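Local coordinates for protein JamJ (Lyngbya majuscula, PDB 5DOZ) that binds NADPH and probably acts as an enoyl reductase domain of a polyketide synthase, with a likely part in forming a cyclopropane ring, at residues E246-E251 with D269-P274; E36-I41 with F112-P117; G17-L22 with L52-M57. All blocks are in the same frame, centred on the assembly; numbering follows the deposited sequence.

Interaction 1: residues E246-E251 with D269-P274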
loop_
_atom_site.group_PDB
_atom_site.type_symbol
_atom_site.label_atom_id
_atom_site.label_comp_id
_atom_site.label_asym_id
_atom_site.label_seq_id
_atom_site.Cartn_x
_atom_site.Cartn_y
_atom_site.Cartn_z
ATOM N N GLU A 246 12.220 18.605 -15.270
ATOM C CA GLU A 246 12.740 18.263 -13.938
ATOM C C GLU A 246 11.739 17.441 -13.123
ATOM O O GLU A 246 11.982 17.163 -11.950
ATOM C CB GLU A 246 13.157 19.510 -13.134
ATOM C CG GLU A 246 14.093 20.485 -13.834
ATOM C CD GLU A 246 14.258 21.781 -13.049
ATOM O OE1 GLU A 246 15.082 21.817 -12.114
ATOM O OE2 GLU A 246 13.563 22.769 -13.362
ATOM N N GLY A 247 10.621 17.054 -13.737
ATOM C CA GLY A 247 9.570 16.284 -13.051
ATOM C C GLY A 247 10.068 15.048 -12.318
ATOM O O GLY A 247 11.152 14.543 -12.609
ATOM N N ARG A 248 9.274 14.561 -11.367
ATOM C CA ARG A 248 9.663 13.427 -10.533
ATOM C C ARG A 248 8.698 12.242 -10.680
ATOM O O ARG A 248 7.482 12.393 -10.524
ATOM C CB ARG A 248 9.781 13.864 -9.072
ATOM C CG ARG A 248 10.930 14.830 -8.814
ATOM C CD ARG A 248 10.523 15.896 -7.810
ATOM N NE ARG A 248 9.985 17.076 -8.474
ATOM C CZ ARG A 248 9.175 17.969 -7.907
ATOM N NH1 ARG A 248 8.771 17.825 -6.648
ATOM N NH2 ARG A 248 8.756 19.011 -8.618
ATOM N N TYR A 249 9.258 11.070 -10.984
ATOM C CA TYR A 249 8.473 9.882 -11.321
ATOM C C TYR A 249 8.526 8.857 -10.197
ATOM O O TYR A 249 9.511 8.128 -10.064
ATOM C CB TYR A 249 8.997 9.246 -12.617
ATOM C CG TYR A 249 8.038 8.292 -13.310
ATOM C CD1 TYR A 249 7.258 7.373 -12.587
ATOM C CD2 TYR A 249 7.943 8.276 -14.694
ATOM C CE1 TYR A 249 6.393 6.498 -13.233
ATOM C CE2 TYR A 249 7.085 7.407 -15.349
ATOM C CZ TYR A 249 6.311 6.523 -14.619
ATOM O OH TYR A 249 5.463 5.672 -15.291
ATOM N N ILE A 250 7.467 8.807 -9.393
ATOM C CA ILE A 250 7.330 7.788 -8.358
ATOM C C ILE A 250 6.650 6.556 -8.952
ATOM O O ILE A 250 5.458 6.586 -9.272
ATOM C CB ILE A 250 6.494 8.286 -7.161
ATOM C CG1 ILE A 250 6.946 9.678 -6.714
ATOM C CG2 ILE A 250 6.564 7.288 -6.008
ATOM C CD1 ILE A 250 5.872 10.457 -5.979
ATOM N N GLU A 251 7.420 5.485 -9.104
ATOM C CA GLU A 251 6.908 4.220 -9.603
ATOM C C GLU A 251 6.849 3.213 -8.456
ATOM O O GLU A 251 7.872 2.932 -7.835
ATOM C CB GLU A 251 7.808 3.700 -10.729
ATOM C CG GLU A 251 7.373 2.368 -11.307
ATOM C CD GLU A 251 6.082 2.465 -12.093
ATOM O OE1 GLU A 251 6.088 3.119 -13.161
ATOM O OE2 GLU A 251 5.064 1.882 -11.642
ATOM N N ASP A 269 16.229 15.016 -17.737
ATOM C CA ASP A 269 15.933 16.049 -16.744
ATOM C C ASP A 269 15.212 15.528 -15.498
ATOM O O ASP A 269 15.282 16.142 -14.433
ATOM C CB ASP A 269 15.071 17.136 -17.388
ATOM C CG ASP A 269 13.751 16.595 -17.914
ATOM O OD1 ASP A 269 13.770 15.722 -18.809
ATOM O OD2 ASP A 269 12.692 17.040 -17.427
ATOM N N ILE A 270 14.513 14.407 -15.641
ATOM C CA ILE A 270 13.593 13.946 -14.604
ATOM C C ILE A 270 14.221 13.025 -13.563
ATOM O O ILE A 270 15.141 12.264 -13.858
ATOM C CB ILE A 270 12.334 13.276 -15.196
ATOM C CG1 ILE A 270 12.713 12.142 -16.151
ATOM C CG2 ILE A 270 11.445 14.317 -15.866
ATOM C CD1 ILE A 270 11.536 11.323 -16.629
ATOM N N LYS A 271 13.713 13.117 -12.341
ATOM C CA LYS A 271 14.146 12.242 -11.267
ATOM C C LYS A 271 13.242 11.018 -11.242
ATOM O O LYS A 271 12.020 11.134 -11.164
ATOM C CB LYS A 271 14.141 12.980 -9.926
ATOM C CG LYS A 271 15.053 14.198 -9.906
ATOM C CD LYS A 271 15.507 14.540 -8.497
ATOM C CE LYS A 271 16.379 15.784 -8.496
ATOM N NZ LYS A 271 17.142 15.909 -7.223
ATOM N N TYR A 272 13.859 9.849 -11.351
ATOM C CA TYR A 272 13.144 8.585 -11.393
ATOM C C TYR A 272 13.232 7.948 -10.016
ATOM O O TYR A 272 14.332 7.700 -9.511
ATOM C CB TYR A 272 13.753 7.682 -12.466
ATOM C CG TYR A 272 13.074 6.347 -12.668
ATOM C CD1 TYR A 272 11.688 6.255 -12.843
ATOM C CD2 TYR A 272 13.823 5.173 -12.715
ATOM C CE1 TYR A 272 11.070 5.030 -13.035
ATOM C CE2 TYR A 272 13.216 3.945 -12.911
ATOM C CZ TYR A 272 11.841 3.878 -13.071
ATOM O OH TYR A 272 11.243 2.657 -13.265
ATOM N N PHE A 273 12.071 7.713 -9.406
ATOM C CA PHE A 273 11.995 7.107 -8.076
ATOM C C PHE A 273 11.203 5.800 -8.067
ATOM O O PHE A 273 10.023 5.796 -7.702
ATOM C CB PHE A 273 11.382 8.081 -7.069
ATOM C CG PHE A 273 12.282 9.224 -6.700
ATOM C CD1 PHE A 273 13.408 9.015 -5.907
ATOM C CD2 PHE A 273 11.998 10.513 -7.134
ATOM C CE1 PHE A 273 14.233 10.072 -5.559
ATOM C CE2 PHE A 273 12.821 11.575 -6.787
ATOM C CZ PHE A 273 13.939 11.354 -6.002
ATOM N N PRO A 274 11.841 4.689 -8.484
ATOM C CA PRO A 274 11.246 3.381 -8.257
ATOM C C PRO A 274 11.576 2.937 -6.836
ATOM O O PRO A 274 12.745 2.975 -6.438
ATOM C CB PRO A 274 11.985 2.494 -9.259
ATOM C CG PRO A 274 13.348 3.109 -9.346
ATOM C CD PRO A 274 13.131 4.591 -9.194
#
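Strands 247-251 and 271-274 run parallel, their axes 4.6 Å apart and inclined by 12°, pairing Arg248, Tyr249, Ile250 and Glu251 in turn with Lys271, Tyr272, Phe273 and Pro274. Helix 260-266 links them as a beta-alpha-beta unit at one edge of the six-stranded parallel Rossmann sheet, where 271-274 is an outermost strand within the chain. Tyr249 anchors the ladder: its N gives a nearly straight bond to Lys271 O (2.8 Å), and its O accepts Phe273 N. Gly247 O takes Lys271 N on one side of this pair of bonds; on the other, Glu251 N approaches Phe273 O from above the carbonyl plane. The two tyrosines form a T-shaped pair, the edge of Tyr272 meeting the face of Tyr249 with centroids 5.9 Å apart and planes at 86°. Their hydroxyls part company, Tyr249 OH bonding Asn239 and Tyr272 OH the carbonyl of Trp258, which should fix both rings in rotation. On the other face of the sheet Arg248 and Lys271 start out side by side, Arg248 CG lying 3.9 Å from Lys271 CB and at the edge of the Phe273 ring. Arg248 then bends at chi2 and chi3, taking its guanidinium to Glu156 and Ala150 O. Ahead of the strands, Asp269 holds CG between its backbone N and carbonyl carbon (chi1 60°), which brings OD2 to Glu246 N at 2.7 Å; OD2 uses its anti lone pair and also forms a salt bridge with Arg267. A leucine in place of Asp269 would probably leave the Glu246 amide without this acceptor and Arg267 without this carboxylate partner. Beside that bond, Glu246 CA directs its hydrogen at Asp269 O, 3.3 Å from the carbon.

Interaction 2: residues E36-I41 with F112-P117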
loop_
_atom_site.group_PDB
_atom_site.type_symbol
_atom_site.label_atom_id
_atom_site.label_comp_id
_atom_site.label_asym_id
_atom_site.label_seq_id
_atom_site.Cartn_x
_atom_site.Cartn_y
_atom_site.Cartn_z
ATOM N N GLU A 36 11.623 -9.972 19.972
ATOM C CA GLU A 36 10.409 -10.335 19.240
ATOM C C GLU A 36 9.149 -9.998 20.009
ATOM O O GLU A 36 9.140 -9.985 21.244
ATOM C CB GLU A 36 10.418 -11.821 18.856
ATOM C CG GLU A 36 11.462 -12.190 17.805
ATOM C CD GLU A 36 11.375 -13.642 17.355
ATOM O OE1 GLU A 36 11.272 -14.547 18.214
ATOM O OE2 GLU A 36 11.412 -13.885 16.128
ATOM N N VAL A 37 8.085 -9.712 19.263
ATOM C CA VAL A 37 6.789 -9.383 19.836
ATOM C C VAL A 37 5.735 -10.318 19.247
ATOM O O VAL A 37 5.749 -10.609 18.044
ATOM C CB VAL A 37 6.403 -7.914 19.555
ATOM C CG1 VAL A 37 5.095 -7.548 20.245
ATOM C CG2 VAL A 37 7.509 -6.970 20.015
ATOM N N LYS A 38 4.844 -10.806 20.108
ATOM C CA LYS A 38 3.694 -11.591 19.678
ATOM C C LYS A 38 2.458 -10.689 19.648
ATOM O O LYS A 38 2.120 -10.050 20.646
ATOM C CB LYS A 38 3.470 -12.779 20.618
ATOM C CG LYS A 38 2.444 -13.787 20.122
ATOM C CD LYS A 38 2.412 -15.029 20.999
ATOM C CE LYS A 38 1.324 -16.000 20.550
ATOM N NZ LYS A 38 1.407 -17.300 21.283
ATOM N N VAL A 39 1.794 -10.640 18.497
ATOM C CA VAL A 39 0.620 -9.783 18.321
ATOM C C VAL A 39 -0.613 -10.597 17.960
ATOM O O VAL A 39 -0.570 -11.418 17.047
ATOM C CB VAL A 39 0.857 -8.706 17.230
ATOM C CG1 VAL A 39 -0.371 -7.818 17.078
ATOM C CG2 VAL A 39 2.094 -7.877 17.546
ATOM N N GLN A 40 -1.709 -10.364 18.681
ATOM C CA GLN A 40 -3.003 -10.967 18.347
ATOM C C GLN A 40 -3.657 -10.160 17.227
ATOM O O GLN A 40 -4.024 -8.997 17.422
ATOM C CB GLN A 40 -3.909 -11.025 19.580
ATOM C CG GLN A 40 -5.369 -11.361 19.280
ATOM C CD GLN A 40 -6.289 -11.068 20.449
ATOM O OE1 GLN A 40 -5.850 -11.008 21.606
ATOM N NE2 GLN A 40 -7.577 -10.892 20.160
ATOM N N ILE A 41 -3.793 -10.784 16.060
ATOM C CA ILE A 41 -4.308 -10.116 14.865
ATOM C C ILE A 41 -5.820 -9.918 14.941
ATOM O O ILE A 41 -6.561 -10.849 15.258
ATOM C CB ILE A 41 -3.951 -10.904 13.579
ATOM C CG1 ILE A 41 -2.429 -11.053 13.420
ATOM C CG2 ILE A 41 -4.577 -10.261 12.348
ATOM C CD1 ILE A 41 -1.672 -9.766 13.143
ATOM N N PHE A 112 -2.128 -15.103 15.118
ATOM C CA PHE A 112 -1.052 -14.465 15.857
ATOM C C PHE A 112 0.173 -14.388 14.961
ATOM O O PHE A 112 0.437 -15.299 14.177
ATOM C CB PHE A 112 -0.706 -15.267 17.125
ATOM C CG PHE A 112 -1.767 -15.221 18.195
ATOM C CD1 PHE A 112 -2.903 -16.028 18.117
ATOM C CD2 PHE A 112 -1.618 -14.396 19.306
ATOM C CE1 PHE A 112 -3.880 -15.987 19.103
ATOM C CE2 PHE A 112 -2.586 -14.361 20.303
ATOM C CZ PHE A 112 -3.719 -15.152 20.202
ATOM N N ILE A 113 0.916 -13.295 15.069
ATOM C CA ILE A 113 2.197 -13.198 14.376
ATOM C C ILE A 113 3.327 -12.916 15.349
ATOM O O ILE A 113 3.121 -12.296 16.392
ATOM C CB ILE A 113 2.206 -12.142 13.240
ATOM C CG1 ILE A 113 2.125 -10.717 13.804
ATOM C CG2 ILE A 113 1.100 -12.432 12.230
ATOM C CD1 ILE A 113 2.592 -9.649 12.838
ATOM N N ILE A 114 4.514 -13.402 15.004
ATOM C CA ILE A 114 5.735 -13.014 15.690
ATOM C C ILE A 114 6.462 -12.070 14.744
ATOM O O ILE A 114 6.687 -12.398 13.579
ATOM C CB ILE A 114 6.652 -14.223 15.995
ATOM C CG1 ILE A 114 5.893 -15.335 16.743
ATOM C CG2 ILE A 114 7.904 -13.769 16.751
ATOM C CD1 ILE A 114 5.441 -14.990 18.149
ATOM N N CYS A 115 6.800 -10.886 15.237
ATOM C CA CYS A 115 7.513 -9.922 14.420
ATOM C C CYS A 115 8.396 -9.026 15.272
ATOM O O CYS A 115 8.323 -9.050 16.501
ATOM C CB CYS A 115 6.541 -9.083 13.581
ATOM S SG CYS A 115 5.727 -7.745 14.483
ATOM N N SER A 116 9.227 -8.250 14.587
ATOM C CA SER A 116 10.094 -7.256 15.196
ATOM C C SER A 116 9.281 -6.091 15.755
ATOM O O SER A 116 8.223 -5.753 15.211
ATOM C CB SER A 116 11.078 -6.744 14.139
ATOM O OG SER A 116 11.800 -5.614 14.595
ATOM N N PRO A 117 9.770 -5.473 16.846
ATOM C CA PRO A 117 9.167 -4.233 17.338
ATOM C C PRO A 117 9.359 -3.056 16.378
ATOM O O PRO A 117 8.743 -2.009 16.568
ATOM C CB PRO A 117 9.918 -3.969 18.648
ATOM C CG PRO A 117 11.202 -4.703 18.510
ATOM C CD PRO A 117 10.860 -5.937 17.724
#
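Lys38 lies slantwise against Phe112, its CE 3.6 Å from Phe112 CD2 in an oblique approach to the ring. The lysine chain is fully extended, with CG anti to the backbone N (chi1 -170°), and this carries NZ out on the face side of the ring, where Asn29 OD1 and Gln30 O both bond it. At 5.1 Å from Lys38 NZ to the Phe112 ring centroid, any cation-pi attraction is weak at most. Gln40 meets the same ring with its CB, 3.7 Å from Phe112 CE2, so the aromatic side chain rests on the aliphatic parts of two polar residues. Ile114 uses both its branches: CD1 packs on Lys38 CG at 3.8 Å, while CG2 sits against the carboxylate end of Glu36, 3.5 Å from Glu36 CD. The Glu36 carboxylate is held in turn by Gly33 N, which bonds OE1. Lys38, Gln40, Phe112 and Ile114 line one face of an antiparallel pair in the GroES-like domain, strands 37-41 and 112-115 running at 152° to each other, with Glu36 joining from the loop just before the strand. Val37 with Cys115 and Val39 with Ile113 are the hydrogen-bonded pairs, two bonds each, including Val37 N to Cys115 O at 2.9 Å. The side chains of these four residues turn to the opposite face, where Leu120 of strand 120-122 touches Val37, Val39 and Cys115. Ile113 places CG1 between its backbone N and carbonyl carbon (chi1 69°), close to Val39 CB. Ile41 crosses Ile113 at about a right angle, its CD1 4.0 Å from Ile113 CG2. At the far end Val37 CG2 touches the Pro117 ring, with CB of the proline 4.1 Å away.

Interaction 3: residues G17-L22 with L52-M57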
loop_
_atom_site.group_PDB
_atom_site.type_symbol
_atom_site.label_atom_id
_atom_site.label_comp_id
_atom_site.label_asym_id
_atom_site.label_seq_id
_atom_site.Cartn_x
_atom_site.Cartn_y
_atom_site.Cartn_z
ATOM N N GLY A 17 -2.871 -20.458 -8.491
ATOM C CA GLY A 17 -3.704 -20.248 -9.684
ATOM C C GLY A 17 -5.189 -19.977 -9.528
ATOM O O GLY A 17 -5.801 -19.382 -10.419
ATOM N N LEU A 18 -5.776 -20.418 -8.416
ATOM C CA LEU A 18 -7.219 -20.266 -8.173
ATOM C C LEU A 18 -7.505 -19.807 -6.739
ATOM O O LEU A 18 -6.958 -20.366 -5.786
ATOM C CB LEU A 18 -7.957 -21.584 -8.453
ATOM C CG LEU A 18 -7.865 -22.215 -9.850
ATOM C CD1 LEU A 18 -7.942 -23.734 -9.762
ATOM C CD2 LEU A 18 -8.928 -21.668 -10.795
ATOM N N LEU A 19 -8.365 -18.799 -6.590
ATOM C CA LEU A 19 -8.654 -18.213 -5.271
ATOM C C LEU A 19 -9.485 -19.128 -4.379
ATOM O O LEU A 19 -9.434 -19.022 -3.153
ATOM C CB LEU A 19 -9.345 -16.849 -5.411
ATOM C CG LEU A 19 -8.637 -15.725 -6.182
ATOM C CD1 LEU A 19 -9.422 -14.430 -6.061
ATOM C CD2 LEU A 19 -7.207 -15.521 -5.709
ATOM N N LYS A 20 -10.233 -20.030 -5.010
ATOM C CA LYS A 20 -11.118 -20.974 -4.326
ATOM C C LYS A 20 -10.408 -21.801 -3.248
ATOM O O LYS A 20 -11.014 -22.155 -2.231
ATOM C CB LYS A 20 -11.765 -21.909 -5.358
ATOM C CG LYS A 20 -12.853 -22.812 -4.801
ATOM C CD LYS A 20 -13.291 -23.858 -5.813
ATOM C CE LYS A 20 -14.037 -24.982 -5.109
ATOM N NZ LYS A 20 -14.723 -25.896 -6.060
ATOM N N ASN A 21 -9.127 -22.091 -3.471
ATOM C CA ASN A 21 -8.363 -22.974 -2.591
ATOM C C ASN A 21 -7.679 -22.280 -1.411
ATOM O O ASN A 21 -6.797 -22.866 -0.773
ATOM C CB ASN A 21 -7.348 -23.787 -3.402
ATOM C CG ASN A 21 -8.009 -24.656 -4.454
ATOM O OD1 ASN A 21 -8.789 -25.554 -4.131
ATOM N ND2 ASN A 21 -7.702 -24.391 -5.719
ATOM N N LEU A 22 -8.080 -21.040 -1.130
ATOM C CA LEU A 22 -7.632 -20.325 0.064
ATOM C C LEU A 22 -8.299 -20.938 1.290
ATOM O O LEU A 22 -9.527 -20.923 1.415
ATOM C CB LEU A 22 -7.952 -18.828 -0.033
ATOM C CG LEU A 22 -7.080 -17.979 -0.968
ATOM C CD1 LEU A 22 -7.768 -16.665 -1.309
ATOM C CD2 LEU A 22 -5.696 -17.742 -0.380
ATOM N N LEU A 52 -1.832 -11.548 -6.309
ATOM C CA LEU A 52 -0.750 -12.012 -7.180
ATOM C C LEU A 52 -0.154 -13.329 -6.698
ATOM O O LEU A 52 0.012 -14.262 -7.491
ATOM C CB LEU A 52 0.355 -10.952 -7.291
ATOM C CG LEU A 52 0.041 -9.636 -8.011
ATOM C CD1 LEU A 52 1.263 -8.724 -8.012
ATOM C CD2 LEU A 52 -0.451 -9.867 -9.434
ATOM N N ASN A 53 0.162 -13.399 -5.402
ATOM C CA ASN A 53 0.665 -14.628 -4.778
ATOM C C ASN A 53 -0.322 -15.789 -4.849
ATOM O O ASN A 53 0.070 -16.932 -5.090
ATOM C CB ASN A 53 1.057 -14.379 -3.320
ATOM C CG ASN A 53 2.412 -13.718 -3.186
ATOM O OD1 ASN A 53 3.307 -13.934 -4.005
ATOM N ND2 ASN A 53 2.574 -12.906 -2.148
ATOM N N ALA A 54 -1.600 -15.489 -4.628
ATOM C CA ALA A 54 -2.646 -16.500 -4.672
ATOM C C ALA A 54 -2.769 -17.114 -6.073
ATOM O O ALA A 54 -3.060 -18.301 -6.209
ATOM C CB ALA A 54 -3.970 -15.912 -4.213
ATOM N N LEU A 55 -2.523 -16.302 -7.099
ATOM C CA LEU A 55 -2.540 -16.767 -8.487
ATOM C C LEU A 55 -1.172 -17.289 -8.929
ATOM O O LEU A 55 -1.025 -17.810 -10.035
ATOM C CB LEU A 55 -3.033 -15.660 -9.426
ATOM C CG LEU A 55 -4.445 -15.117 -9.169
ATOM C CD1 LEU A 55 -4.788 -14.011 -10.161
ATOM C CD2 LEU A 55 -5.490 -16.228 -9.215
ATOM N N GLY A 56 -0.179 -17.146 -8.052
ATOM C CA GLY A 56 1.165 -17.669 -8.280
ATOM C C GLY A 56 1.947 -16.893 -9.316
ATOM O O GLY A 56 2.519 -17.478 -10.235
ATOM N N MET A 57 1.992 -15.576 -9.152
ATOM C CA MET A 57 2.586 -14.700 -10.157
ATOM C C MET A 57 3.830 -13.961 -9.667
ATOM O O MET A 57 4.337 -13.069 -10.348
ATOM C CB MET A 57 1.535 -13.721 -10.687
ATOM C CG MET A 57 0.443 -14.403 -11.495
ATOM S SD MET A 57 -0.909 -13.292 -11.922
ATOM C CE MET A 57 -1.684 -14.230 -13.240
#
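The C-terminal end of helix 48-54, closed by a Schellman motif, meets the loop of the hairpin 9-13/22-26 through Gly17, Leu19, Ala54 and Leu55. In the motif Gly56 takes a positive phi, Met57 N returns to Leu52 O (2.9 Å), and Gly56 N makes a weak bond to Asn53 O. Ala54 O faces the hairpin loop and accepts Gly17 N at 3.1 Å, the donor lying in the carbonyl plane on a lone pair and the bond moderately bent (148° at the hydrogen). Gly17 has a phi of 104°, at which any CB would press on the preceding carbonyl oxygen. Beside this polar link Leu19, Ala54 and Leu55 form a small apolar cluster. Leu19 has CG anti to its carbonyl carbon (chi1 -58°); CD1 continues the extended line of the chain, and the other methyl, CD2, folds back to meet Ala54 CB at 3.6 Å. The same methyl lies 4.0 Å from Leu55 CD2, the two leucine side chains crossing obliquely. Leu55 CD2 is also set against Gly17 O, 3.4 Å away, so one methyl touches both the backbone and a side chain of the loop. A turn closed by Leu22 N to Leu19 O shapes the loop as it enters strand 22-26. Helix 317-326 flanks both partners, with Arg322 and Gln325 against Leu19 and Gln325 against Leu55, while Leu22 packs on strand 9-13 and on Phe321 of that helix.

Interactions 1 and 2 lie on opposite sides of the chain's centre, their own centres about 36 Å apart: the first pairs edge strands of the nucleotide-binding Rossmann sheet, the second strands of the GroES-like sheet. Interaction 3, about 26 Å from interaction 2 and 33 Å from interaction 1, centre to centre, ties the N-terminal hairpin loop to the helix that follows strand 37-45. None touches another. Interactions 2 and 3 alternate along the chain, and both close before interaction 1 opens. The contacts thus hold separate parts of a two-domain reductase around NADPH, the side chain of Glu251 lying about 7 Å from the cofactor and that of Leu55 about 12 Å.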